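Local coordinates for protein eukaryotic translation initiation factor 2A (Schizosaccharomyces pombe, PDB 3WJ9) that probably directs methionyl-tRNAi to 40S ribosomal subunits in a codon-dependent manner during translation initiation on a small set of mRNAs, at residues Q131-N145 / V165-H179. Sequence-based numbering, arbitrary orientation.
Sequences QYTCDESLAARLVTN and VEGISDFALSPGQNH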
# COMPACT_ATOMS: atom_id res chain seq x y z
N GLN A 131 -1.98 9.24 -7.94
CA GLN A 131 -2.44 9.29 -6.56
C GLN A 131 -3.79 9.97 -6.54
O GLN A 131 -4.14 10.68 -7.48
CB GLN A 131 -1.44 10.01 -5.66
CG GLN A 131 -0.02 9.46 -5.74
CD GLN A 131 0.90 10.07 -4.70
OE1 GLN A 131 0.45 10.63 -3.71
NE2 GLN A 131 2.20 9.97 -4.94
N TYR A 132 -4.56 9.75 -5.48
CA TYR A 132 -5.90 10.32 -5.40
C TYR A 132 -6.17 10.93 -4.03
O TYR A 132 -5.49 10.62 -3.05
CB TYR A 132 -6.96 9.27 -5.69
CG TYR A 132 -7.01 8.77 -7.12
CD1 TYR A 132 -6.09 7.86 -7.60
CD2 TYR A 132 -8.01 9.22 -7.99
CE1 TYR A 132 -6.14 7.41 -8.91
CE2 TYR A 132 -8.07 8.77 -9.29
CZ TYR A 132 -7.13 7.87 -9.75
OH TYR A 132 -7.19 7.42 -11.05
N THR A 133 -7.17 11.80 -3.98
CA THR A 133 -7.72 12.26 -2.71
C THR A 133 -8.71 11.20 -2.24
O THR A 133 -9.12 10.34 -3.02
CB THR A 133 -8.41 13.62 -2.85
OG1 THR A 133 -9.44 13.55 -3.84
CG2 THR A 133 -7.40 14.68 -3.27
N CYS A 134 -9.10 11.26 -0.97
CA CYS A 134 -10.00 10.25 -0.41
C CYS A 134 -11.41 10.35 -0.99
O CYS A 134 -12.11 9.34 -1.10
CB CYS A 134 -10.05 10.36 1.11
SG CYS A 134 -8.69 9.52 1.95
N ASP A 135 -11.82 11.56 -1.35
CA ASP A 135 -13.13 11.74 -1.98
C ASP A 135 -13.08 11.42 -3.47
O ASP A 135 -14.08 11.53 -4.17
CB ASP A 135 -13.65 13.16 -1.76
CG ASP A 135 -12.67 14.23 -2.19
OD1 ASP A 135 -11.88 14.01 -3.13
OD2 ASP A 135 -12.69 15.32 -1.58
N GLU A 136 -11.89 11.04 -3.94
CA GLU A 136 -11.68 10.63 -5.33
C GLU A 136 -12.05 11.74 -6.31
O GLU A 136 -12.52 11.47 -7.41
CB GLU A 136 -12.50 9.37 -5.63
CG GLU A 136 -11.94 8.46 -6.70
CD GLU A 136 -12.85 7.28 -6.97
OE1 GLU A 136 -14.02 7.51 -7.33
OE2 GLU A 136 -12.41 6.12 -6.80
N SER A 137 -11.83 12.99 -5.91
CA SER A 137 -12.16 14.13 -6.76
C SER A 137 -10.93 14.66 -7.49
O SER A 137 -11.05 15.30 -8.53
CB SER A 137 -12.80 15.25 -5.93
OG SER A 137 -11.94 15.66 -4.88
N LEU A 138 -9.74 14.39 -6.95
CA LEU A 138 -8.51 14.92 -7.52
C LEU A 138 -7.46 13.83 -7.75
O LEU A 138 -7.29 12.94 -6.92
CB LEU A 138 -7.93 16.01 -6.62
CG LEU A 138 -8.86 17.18 -6.26
CD1 LEU A 138 -8.19 18.14 -5.30
CD2 LEU A 138 -9.33 17.90 -7.52
N ALA A 139 -6.77 13.91 -8.88
CA ALA A 139 -5.72 12.96 -9.22
C ALA A 139 -4.39 13.70 -9.40
O ALA A 139 -4.38 14.91 -9.61
CB ALA A 139 -6.07 12.18 -10.47
N ALA A 140 -3.28 12.97 -9.33
CA ALA A 140 -1.97 13.62 -9.38
C ALA A 140 -0.93 12.82 -10.16
O ALA A 140 -0.67 11.65 -9.86
CB ALA A 140 -1.48 13.88 -7.96
N ARG A 141 -0.33 13.48 -11.14
CA ARG A 141 0.73 12.90 -11.96
C ARG A 141 2.05 13.59 -11.63
O ARG A 141 2.06 14.68 -11.05
CB ARG A 141 0.39 13.04 -13.45
CG ARG A 141 1.32 12.33 -14.42
CD ARG A 141 1.14 12.90 -15.82
NE ARG A 141 1.97 12.24 -16.83
CZ ARG A 141 2.06 12.64 -18.09
NH1 ARG A 141 1.38 13.70 -18.50
NH2 ARG A 141 2.83 11.99 -18.95
N LEU A 142 3.17 12.97 -11.98
CA LEU A 142 4.48 13.55 -11.69
C LEU A 142 5.30 13.80 -12.95
O LEU A 142 5.67 12.87 -13.66
CB LEU A 142 5.26 12.65 -10.74
CG LEU A 142 6.70 13.09 -10.49
CD1 LEU A 142 6.75 14.46 -9.80
CD2 LEU A 142 7.39 12.04 -9.66
N VAL A 143 5.59 15.07 -13.21
CA VAL A 143 6.45 15.45 -14.31
C VAL A 143 7.75 15.96 -13.72
O VAL A 143 7.78 16.42 -12.57
CB VAL A 143 5.78 16.51 -15.21
CG1 VAL A 143 6.47 16.58 -16.56
CG2 VAL A 143 4.31 16.18 -15.39
N THR A 144 8.83 15.83 -14.48
CA THR A 144 10.09 16.49 -14.12
C THR A 144 9.79 17.90 -13.71
O THR A 144 9.06 18.62 -14.45
CB THR A 144 11.06 16.55 -15.31
OG1 THR A 144 10.35 16.95 -16.49
CG2 THR A 144 11.70 15.20 -15.58
N ASN A 145 10.28 18.32 -12.55
CA ASN A 145 10.24 19.72 -12.17
C ASN A 145 8.83 20.26 -12.23
O ASN A 145 8.62 21.44 -12.54
CB ASN A 145 11.16 20.54 -13.08
CG ASN A 145 12.57 19.98 -13.15
OD1 ASN A 145 13.12 19.53 -12.15
ND2 ASN A 145 13.16 20.02 -14.34
N VAL A 165 6.99 24.73 -7.40
CA VAL A 165 8.38 24.39 -7.09
C VAL A 165 9.07 23.56 -8.18
O VAL A 165 8.42 22.84 -8.94
CB VAL A 165 8.49 23.65 -5.74
CG1 VAL A 165 7.69 24.39 -4.67
CG2 VAL A 165 7.99 22.22 -5.86
N GLU A 166 10.40 23.67 -8.24
CA GLU A 166 11.19 23.09 -9.32
C GLU A 166 12.10 21.97 -8.82
O GLU A 166 12.51 21.96 -7.65
CB GLU A 166 12.02 24.20 -10.00
CG GLU A 166 13.09 23.72 -10.97
CD GLU A 166 13.50 24.78 -11.97
OE1 GLU A 166 12.88 25.87 -11.97
OE2 GLU A 166 14.45 24.54 -12.75
N GLY A 167 12.39 21.02 -9.70
CA GLY A 167 13.33 19.96 -9.39
C GLY A 167 12.73 18.92 -8.46
O GLY A 167 13.42 18.41 -7.58
N ILE A 168 11.46 18.62 -8.65
CA ILE A 168 10.78 17.60 -7.86
C ILE A 168 11.18 16.19 -8.25
O ILE A 168 11.03 15.80 -9.41
CB ILE A 168 9.24 17.69 -8.00
CG1 ILE A 168 8.71 19.02 -7.46
CG2 ILE A 168 8.58 16.51 -7.31
CD1 ILE A 168 7.36 19.41 -8.04
N SER A 169 11.63 15.39 -7.28
CA SER A 169 11.92 13.97 -7.53
C SER A 169 10.78 12.98 -7.19
O SER A 169 10.44 12.11 -7.98
CB SER A 169 13.20 13.55 -6.81
OG SER A 169 13.31 12.14 -6.75
N ASP A 170 10.19 13.14 -6.00
CA ASP A 170 9.00 12.41 -5.58
C ASP A 170 8.03 13.26 -4.74
O ASP A 170 8.40 14.30 -4.20
CB ASP A 170 9.39 11.17 -4.77
CG ASP A 170 10.46 10.35 -5.44
OD1 ASP A 170 10.56 10.41 -6.69
OD2 ASP A 170 11.21 9.64 -4.73
N PHE A 171 6.78 12.79 -4.64
CA PHE A 171 5.73 13.49 -3.91
C PHE A 171 4.76 12.50 -3.25
O PHE A 171 4.81 11.30 -3.54
CB PHE A 171 4.96 14.42 -4.84
CG PHE A 171 3.95 13.70 -5.70
CD1 PHE A 171 4.37 12.85 -6.70
CD2 PHE A 171 2.59 13.88 -5.49
CE1 PHE A 171 3.45 12.18 -7.49
CE2 PHE A 171 1.67 13.21 -6.27
CZ PHE A 171 2.10 12.36 -7.28
N ALA A 172 3.88 13.00 -2.38
CA ALA A 172 2.86 12.16 -1.75
C ALA A 172 1.67 12.98 -1.27
O ALA A 172 1.83 13.97 -0.56
CB ALA A 172 3.46 11.38 -0.58
N LEU A 173 0.47 12.56 -1.67
CA LEU A 173 -0.76 13.28 -1.32
C LEU A 173 -1.17 13.05 0.14
O LEU A 173 -0.57 12.24 0.84
CB LEU A 173 -1.90 12.86 -2.25
CG LEU A 173 -2.22 13.78 -3.43
CD1 LEU A 173 -0.96 14.13 -4.18
CD2 LEU A 173 -3.22 13.12 -4.36
N SER A 174 -2.20 13.77 0.57
CA SER A 174 -2.75 13.61 1.92
C SER A 174 -4.13 12.96 1.87
O SER A 174 -4.98 13.36 1.06
CB SER A 174 -2.82 14.96 2.64
OG SER A 174 -3.49 14.85 3.88
N PRO A 175 -4.36 11.96 2.73
CA PRO A 175 -5.64 11.25 2.79
C PRO A 175 -6.61 11.86 3.80
O PRO A 175 -7.54 11.20 4.24
CB PRO A 175 -5.23 9.84 3.20
CG PRO A 175 -3.88 10.00 3.90
CD PRO A 175 -3.40 11.42 3.70
N GLY A 176 -6.38 13.12 4.17
CA GLY A 176 -7.25 13.80 5.10
C GLY A 176 -8.56 14.20 4.46
O GLY A 176 -8.80 13.91 3.29
N GLN A 177 -9.42 14.87 5.22
CA GLN A 177 -10.67 15.38 4.68
C GLN A 177 -10.38 16.54 3.73
O GLN A 177 -10.88 16.58 2.61
CB GLN A 177 -11.62 15.83 5.79
CG GLN A 177 -12.37 14.70 6.47
CD GLN A 177 -13.57 15.20 7.26
OE1 GLN A 177 -13.74 16.40 7.45
NE2 GLN A 177 -14.39 14.27 7.73
N ASN A 178 -9.56 17.48 4.19
CA ASN A 178 -9.09 18.56 3.34
C ASN A 178 -7.82 18.16 2.63
O ASN A 178 -6.86 17.69 3.25
CB ASN A 178 -8.87 19.83 4.16
CG ASN A 178 -10.16 20.58 4.43
OD1 ASN A 178 -10.72 21.21 3.54
ND2 ASN A 178 -10.64 20.50 5.67
N HIS A 179 -7.81 18.34 1.31
CA HIS A 179 -6.75 17.81 0.47
C HIS A 179 -5.45 18.61 0.60
O HIS A 179 -5.45 19.83 0.48
CB HIS A 179 -7.22 17.80 -0.99
CG HIS A 179 -8.66 17.44 -1.15
ND1 HIS A 179 -9.50 18.11 -2.02
CD2 HIS A 179 -9.41 16.48 -0.57
CE1 HIS A 179 -10.71 17.58 -1.95
NE2 HIS A 179 -10.68 16.59 -1.08
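Strands 138-143 and 170-173, from two adjacent sheets, run antiparallel at 172° with axes 8.4 Å apart at closest approach; Q131 lies beside L173, and L142 beside D170. Q131, on the edge strand 131-132, reaches across to strand 170-173 with its amide. Q131 OE1 accepts from L173 N (2.8 Å) in the plane of its own carbonyl, while Q131 NE2 donates to F171 O (3.2 Å) from above the F171 carbonyl plane. The same amide stacks on one face of the F171 ring, the planes 11° apart; the extended chain beyond CG (chi2 -172°) carries it there. With an alanine here, L173 N and F171 O would probably lose these partners, and the ring the amide stacked on it. A140 CB packs on F171 CE2 (3.6 Å) and on L173 CD1, which sits at the ring's edge; L142 adds its CB to F171 and its CD1 to I168 CG2. Around the T133-E136 turn, T133 CG2 makes a CH-pi contact over the H179 imidazole, while D135 OD1 closes an Asx turn with S137 N (3.0 Å). Strands 131-132 and 170-173 each begin a four-stranded antiparallel sheet, so the contact joins successive blades of the WD-repeat beta-propeller.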